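Local coordinates for UDP-N-acetylenolpyruvoylglucosamine reductase (Listeria monocytogenes, PDB 3TX1), which catalyses, as an FAD enzyme, the NADPH-dependent reduction of UDP-N-acetylenolpyruvoylglucosamine to UDP-N-acetylmuramate, a step of peptidoglycan precursor synthesis, at residues A[90-94]-A[288-293]; A[168-174]-A[205-211]. All blocks are in the same frame, centred on the assembly; numbering follows the deposited sequence. Where two conformers were deposited one is given.

Contact 1. Residues A[90-94]-A[288-293]. With FAD (flavin-adenine dinucleotide), chain B.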
ATOM      1  N   LEU A  90       2.479   5.022  -1.235  1.00 33.79           N
ATOM      2  CA  LEU A  90       2.115   6.281  -1.858  1.00 35.97           C
ATOM      3  C   LEU A  90       2.577   7.501  -1.063  1.00 38.98           C
ATOM      4  O   LEU A  90       2.900   7.410   0.179  1.00 39.79           O
ATOM      5  CB  LEU A  90       0.634   6.346  -2.226  1.00 36.19           C
ATOM      6  CG  LEU A  90      -0.436   6.349  -1.149  1.00 37.52           C
ATOM      7  CD1 LEU A  90      -0.345   7.624  -0.331  1.00 39.02           C
ATOM      8  CD2 LEU A  90      -1.803   6.258  -1.812  1.00 36.47           C
ATOM      9  N   ILE A  91       2.690   8.526  -1.908  0.50 37.74           N
ATOM     10  CA  ILE A  91       3.012   9.870  -1.602  0.50 37.68           C
ATOM     11  C   ILE A  91       1.842  10.669  -2.126  0.50 37.81           C
ATOM     12  O   ILE A  91       1.380  10.531  -3.256  0.50 36.72           O
ATOM     13  CB  ILE A  91       4.320  10.305  -2.280  0.50 39.02           C
ATOM     14  CG1 ILE A  91       5.461   9.407  -1.797  0.50 35.78           C
ATOM     15  CG2 ILE A  91       4.610  11.782  -2.005  0.50 41.86           C
ATOM     16  CD1 ILE A  91       6.750   9.619  -2.551  0.50 36.23           C
ATOM     17  N   ILE A  92       1.370  11.454  -1.188  1.00 39.10           N
ATOM     18  CA  ILE A  92       0.269  12.437  -1.199  1.00 43.07           C
ATOM     19  C   ILE A  92       0.835  13.832  -1.071  1.00 46.33           C
ATOM     20  O   ILE A  92       1.300  14.199   0.004  1.00 47.10           O
ATOM     21  CB  ILE A  92      -0.716  12.317  -0.017  1.00 44.21           C
ATOM     22  CG1 ILE A  92      -1.371  10.944   0.058  1.00 41.99           C
ATOM     23  CG2 ILE A  92      -1.815  13.362  -0.161  1.00 48.09           C
ATOM     24  CD1 ILE A  92      -1.701  10.558   1.482  1.00 42.07           C
ATOM     25  N   LYS A  93       0.724  14.624  -2.139  1.00 48.81           N
ATOM     26  CA  LYS A  93       1.238  16.004  -2.176  1.00 51.98           C
ATOM     27  C   LYS A  93       0.666  16.839  -1.060  1.00 54.41           C
ATOM     28  O   LYS A  93      -0.388  16.534  -0.560  1.00 54.61           O
ATOM     29  CB  LYS A  93       0.935  16.644  -3.525  1.00 54.66           C
ATOM     30  CG  LYS A  93       1.474  15.800  -4.668  1.00 53.68           C
ATOM     31  CD  LYS A  93       1.327  16.457  -6.033  1.00 58.41           C
ATOM     32  CE  LYS A  93       2.067  15.627  -7.081  1.00 56.31           C
ATOM     33  NZ  LYS A  93       2.042  16.279  -8.417  1.00 60.65           N
ATOM     34  N   ASP A  94       1.375  17.882  -0.659  1.00 58.28           N
ATOM     35  CA  ASP A  94       0.923  18.771   0.416  1.00 62.39           C
ATOM     36  C   ASP A  94      -0.334  19.605   0.038  1.00 66.97           C
ATOM     37  O   ASP A  94      -1.083  20.049   0.925  1.00 70.29           O
ATOM     38  CB  ASP A  94       2.099  19.622   0.930  1.00 64.85           C
ATOM     39  CG  ASP A  94       3.271  18.759   1.452  1.00 61.05           C
ATOM     40  OD1 ASP A  94       3.048  17.826   2.250  1.00 58.94           O
ATOM     41  OD2 ASP A  94       4.429  19.004   1.081  1.00 61.03           O
ATOM     42  N   THR A 288       8.607  16.209   4.231  1.00 31.58           N
ATOM     43  CA  THR A 288       7.296  16.561   3.704  1.00 32.07           C
ATOM     44  C   THR A 288       7.163  15.917   2.349  1.00 30.78           C
ATOM     45  O   THR A 288       8.189  15.535   1.731  1.00 30.17           O
ATOM     46  CB  THR A 288       7.216  18.058   3.503  1.00 34.04           C
ATOM     47  OG1 THR A 288       8.211  18.446   2.543  1.00 34.05           O
ATOM     48  CG2 THR A 288       7.508  18.724   4.802  1.00 35.30           C
ATOM     49  N   ALA A 289       5.931  15.817   1.857  1.00 30.46           N
ATOM     50  CA  ALA A 289       5.712  15.286   0.521  1.00 29.17           C
ATOM     51  C   ALA A 289       6.493  16.122  -0.514  1.00 30.01           C
ATOM     52  O   ALA A 289       7.056  15.572  -1.491  1.00 28.80           O
ATOM     53  CB  ALA A 289       4.230  15.256   0.205  1.00 30.64           C
ATOM     54  N   THR A 290       6.559  17.442  -0.299  1.00 31.55           N
ATOM     55  CA  THR A 290       7.336  18.273  -1.194  1.00 32.48           C
ATOM     56  C   THR A 290       8.755  17.715  -1.236  1.00 31.31           C
ATOM     57  O   THR A 290       9.295  17.474  -2.332  1.00 30.75           O
ATOM     58  CB  THR A 290       7.361  19.745  -0.780  1.00 34.47           C
ATOM     59  OG1 THR A 290       6.033  20.176  -0.529  1.00 36.98           O
ATOM     60  CG2 THR A 290       7.935  20.603  -1.888  1.00 34.50           C
ATOM     61  N   ASP A 291       9.337  17.467  -0.057  1.00 31.83           N
ATOM     62  CA  ASP A 291      10.699  16.905   0.014  1.00 31.19           C
ATOM     63  C   ASP A 291      10.796  15.635  -0.780  1.00 29.52           C
ATOM     64  O   ASP A 291      11.746  15.460  -1.537  1.00 29.13           O
ATOM     65  CB  ASP A 291      11.133  16.590   1.431  1.00 31.96           C
ATOM     66  CG  ASP A 291      11.262  17.812   2.294  1.00 34.79           C
ATOM     67  OD1 ASP A 291      11.697  18.886   1.797  1.00 36.71           O
ATOM     68  OD2 ASP A 291      10.917  17.676   3.485  1.00 35.61           O
ATOM     69  N   TYR A 292       9.836  14.730  -0.605  1.00 29.45           N
ATOM     70  CA  TYR A 292       9.858  13.484  -1.393  1.00 28.37           C
ATOM     71  C   TYR A 292       9.837  13.721  -2.905  1.00 29.36           C
ATOM     72  O   TYR A 292      10.717  13.204  -3.602  1.00 27.30           O
ATOM     73  CB  TYR A 292       8.756  12.521  -0.976  1.00 27.60           C
ATOM     74  CG  TYR A 292       9.165  11.576   0.145  1.00 27.60           C
ATOM     75  CD1 TYR A 292       9.171  11.989   1.490  1.00 27.00           C
ATOM     76  CD2 TYR A 292       9.537  10.249  -0.135  1.00 26.82           C
ATOM     77  CE1 TYR A 292       9.543  11.123   2.516  1.00 25.50           C
ATOM     78  CE2 TYR A 292       9.918   9.384   0.888  1.00 26.55           C
ATOM     79  CZ  TYR A 292       9.913   9.830   2.219  1.00 26.75           C
ATOM     80  OH  TYR A 292      10.283   8.940   3.240  1.00 28.88           O
ATOM     81  N   MET A 293       8.877  14.535  -3.384  1.00 31.26           N
ATOM     82  CA  MET A 293       8.705  14.827  -4.810  1.00 31.08           C
ATOM     83  C   MET A 293       9.948  15.477  -5.349  1.00 29.69           C
ATOM     84  O   MET A 293      10.307  15.290  -6.514  1.00 29.92           O
ATOM     85  CB  MET A 293       7.522  15.786  -5.086  1.00 38.30           C
ATOM     86  CG  MET A 293       6.087  15.335  -4.776  1.00 44.58           C
ATOM     87  SD  MET A 293       5.665  13.594  -5.167  1.00 65.21           S
ATOM     88  CE  MET A 293       6.221  13.313  -6.857  1.00 49.32           C
TER
HETATM   89  PA  FAD B 299      -1.421   2.339   0.158  1.00 35.15           P
HETATM   90  O1A FAD B 299      -2.287   2.959   1.202  1.00 36.34           O
HETATM   91  O2A FAD B 299       0.007   2.783   0.021  1.00 35.89           O
HETATM   92  O5B FAD B 299      -2.064   2.604  -1.281  1.00 35.57           O
HETATM   93  C5B FAD B 299      -1.629   1.650  -2.244  1.00 34.88           C
HETATM   94  C4B FAD B 299      -2.554   1.583  -3.440  1.00 35.66           C
HETATM   95  O4B FAD B 299      -3.590   0.640  -3.215  1.00 35.07           O
HETATM   96  C3B FAD B 299      -3.248   2.872  -3.822  1.00 36.94           C
HETATM   97  O3B FAD B 299      -3.536   2.772  -5.239  1.00 38.35           O
HETATM   98  C2B FAD B 299      -4.548   2.743  -3.028  1.00 36.84           C
HETATM   99  O2B FAD B 299      -5.677   3.537  -3.441  1.00 38.61           O
HETATM  100  C1B FAD B 299      -4.854   1.292  -3.258  1.00 35.96           C
HETATM  101  N9A FAD B 299      -5.608   0.756  -2.138  1.00 34.71           N
HETATM  102  C8A FAD B 299      -5.277   0.769  -0.839  1.00 33.78           C
HETATM  103  N7A FAD B 299      -6.218   0.076  -0.138  1.00 33.44           N
HETATM  104  C5A FAD B 299      -7.156  -0.401  -0.985  1.00 33.81           C
HETATM  105  C6A FAD B 299      -8.430  -1.165  -0.929  1.00 33.65           C
HETATM  106  N6A FAD B 299      -8.974  -1.627   0.231  1.00 33.06           N
HETATM  107  N1A FAD B 299      -9.057  -1.406  -2.100  1.00 34.27           N
HETATM  108  C2A FAD B 299      -8.582  -0.992  -3.268  1.00 35.35           C
HETATM  109  N3A FAD B 299      -7.469  -0.270  -3.403  1.00 35.48           N
HETATM  110  C4A FAD B 299      -6.730   0.053  -2.319  1.00 34.72           C
HETATM  111  N1  FAD B 299       5.557  -4.018  -1.795  1.00 39.46           N
HETATM  112  C2  FAD B 299       5.830  -5.254  -2.282  1.00 41.59           C
HETATM  113  O2  FAD B 299       5.100  -5.735  -3.165  1.00 42.77           O
HETATM  114  N3  FAD B 299       6.832  -6.030  -1.847  1.00 43.24           N
HETATM  115  C4  FAD B 299       7.692  -5.652  -0.911  1.00 42.82           C
HETATM  116  O4  FAD B 299       8.641  -6.390  -0.558  1.00 44.40           O
HETATM  117  C4X FAD B 299       7.462  -4.320  -0.335  1.00 40.76           C
HETATM  118  N5  FAD B 299       8.272  -3.864   0.616  1.00 41.00           N
HETATM  119  C5X FAD B 299       8.108  -2.656   1.174  1.00 39.57           C
HETATM  120  C6  FAD B 299       8.986  -2.264   2.173  1.00 40.32           C
HETATM  121  C7  FAD B 299       8.838  -1.050   2.790  1.00 39.50           C
HETATM  122  C7M FAD B 299       9.809  -0.631   3.862  1.00 40.09           C
HETATM  123  C8  FAD B 299       7.709  -0.197   2.356  1.00 38.41           C
HETATM  124  C8M FAD B 299       7.485   1.140   2.966  1.00 39.31           C
HETATM  125  C9  FAD B 299       6.842  -0.587   1.371  1.00 37.72           C
HETATM  126  C9A FAD B 299       7.004  -1.801   0.750  1.00 38.08           C
HETATM  127  N10 FAD B 299       6.111  -2.242  -0.257  1.00 38.04           N
HETATM  128  C10 FAD B 299       6.329  -3.512  -0.824  1.00 39.12           C
HETATM  129  C1' FAD B 299       5.012  -1.372  -0.714  1.00 36.58           C
HETATM  130  C2' FAD B 299       3.743  -1.609   0.073  1.00 36.32           C
HETATM  131  O2' FAD B 299       4.038  -2.292   1.289  1.00 37.34           O
HETATM  132  C3' FAD B 299       2.767  -2.473  -0.703  1.00 36.20           C
HETATM  133  O3' FAD B 299       2.575  -1.836  -1.960  1.00 36.35           O
HETATM  134  C4' FAD B 299       1.445  -2.567   0.053  1.00 35.36           C
HETATM  135  O4' FAD B 299       0.701  -3.730  -0.336  1.00 35.94           O
HETATM  136  C5' FAD B 299       0.610  -1.304  -0.062  1.00 34.17           C
HETATM  137  O5' FAD B 299      -0.261  -1.288   1.044  1.00 33.76           O
HETATM  138  P   FAD B 299      -1.033  -0.006   1.551  1.00 33.49           P
HETATM  139  O1P FAD B 299      -2.188  -0.541   2.317  1.00 33.78           O
HETATM  140  O2P FAD B 299       0.014   0.808   2.233  1.00 34.47           O
HETATM  141  O3P FAD B 299      -1.477   0.751   0.255  1.00 33.90           O
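I91 reaches from strand 90-92 into the surface of the first turn of helix 289-307, where the two branches of one of its conformers enter different hollows. CG2 of I91, anti to the backbone N, touches both CB of A289 (4.1 Å) and SD of M293 (3.8 Å). The longer branch goes the other way: CD1 of I91 meets CD2 of Y292 at 3.7 Å, roughly perpendicular to the tyrosine side chain. M293, bent at chi2 and chi3, runs antiparallel alongside I91. A289 is the small bump of the helix: its methyl packs against the backbone of I92 and K93 and the D94 carboxylate. More certain is that carboxylate's grip on the helix start: OD2 of D94 takes the T290 hydroxyl with its anti lone pair (OG1 to OD2 2.6 Å) and the T290 amide from above the carboxylate plane (N to OD2 3.0 Å). Two bonds from T290 to a single oxygen probably limit the carboxylate's swing. The helix packs against strand 90-92, which pairs in parallel with strand 316-318. T288 and D291 close the helix N-terminus: D291 N donates to OG1 of T288 (3.0 Å) and T288 N to OD2 of D291 (2.8 Å), a reciprocal capping box.

Contact 2. Residues A[168-174]-A[205-211]. With FAD (flavin-adenine dinucleotide), chain B.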
ATOM      1  N   VAL A 168      -1.516 -16.802  -4.503  1.00 48.45           N
ATOM      2  CA  VAL A 168      -2.450 -17.460  -3.604  1.00 49.79           C
ATOM      3  C   VAL A 168      -3.791 -16.805  -3.379  1.00 50.79           C
ATOM      4  O   VAL A 168      -4.534 -17.220  -2.463  1.00 50.20           O
ATOM      5  CB  VAL A 168      -1.841 -17.780  -2.227  1.00 47.88           C
ATOM      6  CG1 VAL A 168      -0.931 -18.979  -2.325  1.00 47.20           C
ATOM      7  CG2 VAL A 168      -1.163 -16.554  -1.626  1.00 46.78           C
ATOM      8  N   LEU A 169      -4.139 -15.842  -4.204  1.00 51.70           N
ATOM      9  CA  LEU A 169      -5.415 -15.185  -4.052  1.00 48.95           C
ATOM     10  C   LEU A 169      -6.510 -16.100  -4.502  1.00 52.03           C
ATOM     11  O   LEU A 169      -6.548 -16.437  -5.649  1.00 52.44           O
ATOM     12  CB  LEU A 169      -5.444 -13.952  -4.906  1.00 45.63           C
ATOM     13  CG  LEU A 169      -6.432 -12.869  -4.527  1.00 45.35           C
ATOM     14  CD1 LEU A 169      -6.839 -12.928  -3.084  1.00 46.45           C
ATOM     15  CD2 LEU A 169      -5.731 -11.581  -4.836  1.00 43.13           C
ATOM     16  N   GLU A 170      -7.407 -16.481  -3.606  1.00 51.55           N
ATOM     17  CA  GLU A 170      -8.483 -17.363  -3.992  1.00 58.27           C
ATOM     18  C   GLU A 170      -9.698 -16.535  -4.450  1.00 61.39           C
ATOM     19  O   GLU A 170     -10.176 -16.653  -5.589  1.00 62.86           O
ATOM     20  CB  GLU A 170      -8.922 -18.208  -2.807  1.00 63.04           C
ATOM     21  CG  GLU A 170     -10.193 -19.008  -3.039  1.00 73.99           C
ATOM     22  CD  GLU A 170     -10.056 -20.074  -4.106  1.00 82.12           C
ATOM     23  OE1 GLU A 170      -8.910 -20.383  -4.519  1.00 88.28           O
ATOM     24  OE2 GLU A 170     -11.116 -20.583  -4.545  1.00 82.96           O
ATOM     25  N   ALA A 171     -10.191 -15.703  -3.534  1.00 57.82           N
ATOM     26  CA  ALA A 171     -11.384 -14.912  -3.738  1.00 50.77           C
ATOM     27  C   ALA A 171     -11.259 -13.570  -3.022  1.00 46.25           C
ATOM     28  O   ALA A 171     -10.469 -13.410  -2.088  1.00 44.30           O
ATOM     29  CB  ALA A 171     -12.582 -15.680  -3.199  1.00 49.40           C
ATOM     30  N   ALA A 172     -12.073 -12.614  -3.453  1.00 44.53           N
ATOM     31  CA  ALA A 172     -12.116 -11.299  -2.841  1.00 40.23           C
ATOM     32  C   ALA A 172     -13.527 -10.726  -2.848  1.00 39.50           C
ATOM     33  O   ALA A 172     -14.313 -10.966  -3.788  1.00 40.33           O
ATOM     34  CB  ALA A 172     -11.186 -10.360  -3.574  1.00 37.81           C
ATOM     35  N   THR A 173     -13.846  -9.988  -1.782  1.00 36.12           N
ATOM     36  CA  THR A 173     -15.096  -9.247  -1.735  1.00 35.68           C
ATOM     37  C   THR A 173     -14.761  -7.805  -2.071  1.00 32.81           C
ATOM     38  O   THR A 173     -13.878  -7.204  -1.472  1.00 32.46           O
ATOM     39  CB  THR A 173     -15.750  -9.258  -0.359  1.00 35.68           C
ATOM     40  OG1 THR A 173     -15.883 -10.603   0.083  1.00 37.00           O
ATOM     41  CG2 THR A 173     -17.136  -8.610  -0.437  1.00 35.93           C
ATOM     42  N   VAL A 174     -15.523  -7.231  -2.971  1.00 31.23           N
ATOM     43  CA  VAL A 174     -15.208  -5.937  -3.458  1.00 29.98           C
ATOM     44  C   VAL A 174     -16.426  -5.007  -3.663  1.00 29.75           C
ATOM     45  O   VAL A 174     -17.576  -5.458  -3.674  1.00 29.73           O
ATOM     46  CB  VAL A 174     -14.448  -6.194  -4.765  1.00 31.53           C
ATOM     47  CG1 VAL A 174     -14.994  -5.404  -5.939  1.00 33.70           C
ATOM     48  CG2 VAL A 174     -12.963  -6.041  -4.562  1.00 30.70           C
ATOM     49  N   VAL A 205     -11.465  -3.131  -2.358  1.00 30.41           N
ATOM     50  CA  VAL A 205     -11.406  -4.420  -1.718  1.00 30.40           C
ATOM     51  C   VAL A 205     -11.949  -4.316  -0.312  1.00 29.02           C
ATOM     52  O   VAL A 205     -11.539  -3.413   0.418  1.00 27.52           O
ATOM     53  CB  VAL A 205      -9.936  -4.868  -1.632  1.00 29.34           C
ATOM     54  CG1 VAL A 205      -9.786  -6.209  -0.900  1.00 29.00           C
ATOM     55  CG2 VAL A 205      -9.339  -4.886  -3.035  1.00 30.75           C
ATOM     56  N   LEU A 206     -12.862  -5.217   0.054  1.00 30.17           N
ATOM     57  CA  LEU A 206     -13.363  -5.320   1.431  1.00 29.98           C
ATOM     58  C   LEU A 206     -12.763  -6.496   2.238  1.00 30.78           C
ATOM     59  O   LEU A 206     -12.489  -6.362   3.423  1.00 30.51           O
ATOM     60  CB  LEU A 206     -14.869  -5.358   1.473  1.00 31.31           C
ATOM     61  CG  LEU A 206     -15.523  -4.090   0.952  1.00 31.39           C
ATOM     62  CD1 LEU A 206     -17.017  -4.305   0.843  1.00 33.75           C
ATOM     63  CD2 LEU A 206     -15.220  -2.908   1.848  1.00 28.83           C
ATOM     64  N   ASP A 207     -12.603  -7.657   1.618  1.00 32.81           N
ATOM     65  CA  ASP A 207     -11.902  -8.765   2.279  1.00 33.85           C
ATOM     66  C   ASP A 207     -11.316  -9.701   1.241  1.00 34.92           C
ATOM     67  O   ASP A 207     -11.716  -9.665   0.076  1.00 36.26           O
ATOM     68  CB  ASP A 207     -12.741  -9.485   3.347  1.00 35.59           C
ATOM     69  CG  ASP A 207     -13.982 -10.141   2.779  1.00 39.69           C
ATOM     70  OD1 ASP A 207     -15.112  -9.908   3.300  1.00 40.78           O
ATOM     71  OD2 ASP A 207     -13.829 -10.868   1.781  1.00 41.84           O
ATOM     72  N   ALA A 208     -10.335 -10.492   1.655  1.00 35.10           N
ATOM     73  CA  ALA A 208      -9.642 -11.388   0.733  1.00 38.24           C
ATOM     74  C   ALA A 208      -9.536 -12.840   1.244  1.00 40.73           C
ATOM     75  O   ALA A 208      -9.445 -13.078   2.466  1.00 39.89           O
ATOM     76  CB  ALA A 208      -8.263 -10.827   0.409  1.00 36.37           C
ATOM     77  N   THR A 209      -9.573 -13.791   0.306  1.00 44.30           N
ATOM     78  CA  THR A 209      -9.462 -15.226   0.628  1.00 48.58           C
ATOM     79  C   THR A 209      -8.246 -15.829  -0.049  1.00 49.26           C
ATOM     80  O   THR A 209      -8.152 -15.851  -1.285  1.00 50.46           O
ATOM     81  CB  THR A 209     -10.652 -16.066   0.119  1.00 54.06           C
ATOM     82  OG1 THR A 209     -11.875 -15.635   0.716  1.00 56.69           O
ATOM     83  CG2 THR A 209     -10.448 -17.499   0.500  1.00 59.27           C
ATOM     84  N   PHE A 210      -7.322 -16.335   0.760  1.00 48.94           N
ATOM     85  CA  PHE A 210      -6.121 -16.979   0.226  1.00 49.44           C
ATOM     86  C   PHE A 210      -6.177 -18.516   0.357  1.00 52.59           C
ATOM     87  O   PHE A 210      -6.476 -19.040   1.442  1.00 53.77           O
ATOM     88  CB  PHE A 210      -4.909 -16.458   0.959  1.00 46.02           C
ATOM     89  CG  PHE A 210      -4.872 -14.966   1.107  1.00 41.99           C
ATOM     90  CD1 PHE A 210      -5.237 -14.374   2.312  1.00 41.07           C
ATOM     91  CD2 PHE A 210      -4.402 -14.157   0.073  1.00 40.91           C
ATOM     92  CE1 PHE A 210      -5.169 -13.002   2.479  1.00 37.54           C
ATOM     93  CE2 PHE A 210      -4.328 -12.784   0.226  1.00 37.58           C
ATOM     94  CZ  PHE A 210      -4.713 -12.211   1.432  1.00 37.06           C
ATOM     95  N   SER A 211      -5.930 -19.221  -0.754  1.00 55.19           N
ATOM     96  CA  SER A 211      -5.893 -20.700  -0.808  1.00 57.68           C
ATOM     97  C   SER A 211      -4.526 -21.237  -0.364  1.00 56.82           C
ATOM     98  O   SER A 211      -3.606 -21.345  -1.178  1.00 56.58           O
ATOM     99  CB  SER A 211      -6.129 -21.176  -2.234  1.00 60.82           C
ATOM    100  OG  SER A 211      -7.494 -21.304  -2.529  1.00 66.18           O
TER
HETATM  101  PA  FAD B 299      -1.421   2.339   0.158  1.00 35.15           P
HETATM  102  O1A FAD B 299      -2.287   2.959   1.202  1.00 36.34           O
HETATM  103  O2A FAD B 299       0.007   2.783   0.021  1.00 35.89           O
HETATM  104  O5B FAD B 299      -2.064   2.604  -1.281  1.00 35.57           O
HETATM  105  C5B FAD B 299      -1.629   1.650  -2.244  1.00 34.88           C
HETATM  106  C4B FAD B 299      -2.554   1.583  -3.440  1.00 35.66           C
HETATM  107  O4B FAD B 299      -3.590   0.640  -3.215  1.00 35.07           O
HETATM  108  C3B FAD B 299      -3.248   2.872  -3.822  1.00 36.94           C
HETATM  109  O3B FAD B 299      -3.536   2.772  -5.239  1.00 38.35           O
HETATM  110  C2B FAD B 299      -4.548   2.743  -3.028  1.00 36.84           C
HETATM  111  O2B FAD B 299      -5.677   3.537  -3.441  1.00 38.61           O
HETATM  112  C1B FAD B 299      -4.854   1.292  -3.258  1.00 35.96           C
HETATM  113  N9A FAD B 299      -5.608   0.756  -2.138  1.00 34.71           N
HETATM  114  C8A FAD B 299      -5.277   0.769  -0.839  1.00 33.78           C
HETATM  115  N7A FAD B 299      -6.218   0.076  -0.138  1.00 33.44           N
HETATM  116  C5A FAD B 299      -7.156  -0.401  -0.985  1.00 33.81           C
HETATM  117  C6A FAD B 299      -8.430  -1.165  -0.929  1.00 33.65           C
HETATM  118  N6A FAD B 299      -8.974  -1.627   0.231  1.00 33.06           N
HETATM  119  N1A FAD B 299      -9.057  -1.406  -2.100  1.00 34.27           N
HETATM  120  C2A FAD B 299      -8.582  -0.992  -3.268  1.00 35.35           C
HETATM  121  N3A FAD B 299      -7.469  -0.270  -3.403  1.00 35.48           N
HETATM  122  C4A FAD B 299      -6.730   0.053  -2.319  1.00 34.72           C
HETATM  123  N1  FAD B 299       5.557  -4.018  -1.795  1.00 39.46           N
HETATM  124  C2  FAD B 299       5.830  -5.254  -2.282  1.00 41.59           C
HETATM  125  O2  FAD B 299       5.100  -5.735  -3.165  1.00 42.77           O
HETATM  126  N3  FAD B 299       6.832  -6.030  -1.847  1.00 43.24           N
HETATM  127  C4  FAD B 299       7.692  -5.652  -0.911  1.00 42.82           C
HETATM  128  O4  FAD B 299       8.641  -6.390  -0.558  1.00 44.40           O
HETATM  129  C4X FAD B 299       7.462  -4.320  -0.335  1.00 40.76           C
HETATM  130  N5  FAD B 299       8.272  -3.864   0.616  1.00 41.00           N
HETATM  131  C5X FAD B 299       8.108  -2.656   1.174  1.00 39.57           C
HETATM  132  C6  FAD B 299       8.986  -2.264   2.173  1.00 40.32           C
HETATM  133  C7  FAD B 299       8.838  -1.050   2.790  1.00 39.50           C
HETATM  134  C7M FAD B 299       9.809  -0.631   3.862  1.00 40.09           C
HETATM  135  C8  FAD B 299       7.709  -0.197   2.356  1.00 38.41           C
HETATM  136  C8M FAD B 299       7.485   1.140   2.966  1.00 39.31           C
HETATM  137  C9  FAD B 299       6.842  -0.587   1.371  1.00 37.72           C
HETATM  138  C9A FAD B 299       7.004  -1.801   0.750  1.00 38.08           C
HETATM  139  N10 FAD B 299       6.111  -2.242  -0.257  1.00 38.04           N
HETATM  140  C10 FAD B 299       6.329  -3.512  -0.824  1.00 39.12           C
HETATM  141  C1' FAD B 299       5.012  -1.372  -0.714  1.00 36.58           C
HETATM  142  C2' FAD B 299       3.743  -1.609   0.073  1.00 36.32           C
HETATM  143  O2' FAD B 299       4.038  -2.292   1.289  1.00 37.34           O
HETATM  144  C3' FAD B 299       2.767  -2.473  -0.703  1.00 36.20           C
HETATM  145  O3' FAD B 299       2.575  -1.836  -1.960  1.00 36.35           O
HETATM  146  C4' FAD B 299       1.445  -2.567   0.053  1.00 35.36           C
HETATM  147  O4' FAD B 299       0.701  -3.730  -0.336  1.00 35.94           O
HETATM  148  C5' FAD B 299       0.610  -1.304  -0.062  1.00 34.17           C
HETATM  149  O5' FAD B 299      -0.261  -1.288   1.044  1.00 33.76           O
HETATM  150  P   FAD B 299      -1.033  -0.006   1.551  1.00 33.49           P
HETATM  151  O1P FAD B 299      -2.188  -0.541   2.317  1.00 33.78           O
HETATM  152  O2P FAD B 299       0.014   0.808   2.233  1.00 34.47           O
HETATM  153  O3P FAD B 299      -1.477   0.751   0.255  1.00 33.90           O
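Strands 169-175 and 204-214 pair antiparallel in the sheet of the FAD-binding PCMH-type domain, and two classic beta bulges interrupt their register. At one bulge E170 and A171 both face T209, whose carbonyl O accepts both amides. At the other, L206 and D207 both face T173; O of T173 takes N of L206 at 2.7 Å and N of D207 only weakly. Between the bulges the pairing is regular, A171 and T209 a hydrogen-bonded pair and A172 and A208 a non-hydrogen-bonded one. A172 and A208 turn their methyls to the face covered by L154 of helix 150-156. L169 starts away from the partner strand, but its CD1 turns back to A208 CB and lies 4.2 Å from CE2 of F210. T173 and D207 occupy the other face, where OG1 of T173 bonds to OD2 of D207 on the syn side, 33° out of the carboxylate plane. At its V205 end the pair meets the cofactor: V205 N donates to N1A of the FAD adenine and V205 O accepts from N6A. At the far end CG of E170 is anti to the backbone N and the chain then bends at chi2 (65°), bringing OE1 of E170 within 2.6 Å of OG1 of S211, a hydrogen bond from above the carboxylate plane.

Contacts 1 and 2 lie on opposite sides of the chain's centre, their centres 31 Å apart and their nearest atoms about 13 Å apart, and FAD spans the distance between them. Contact 2 holds the adenine end through the backbone of V205, whereas contact 1 comes near the pyrophosphate only through L90, with N of L90 3.6 Å from O2A of FAD. Along the chain, 168-174 and 205-211 are nested inside the loop that 90-94 and 288-293 close. Contact 1 also joins the FAD-binding part to the C-terminal part, and its I91 side chain is about 10 Å from that of E314, a predicted active-site residue.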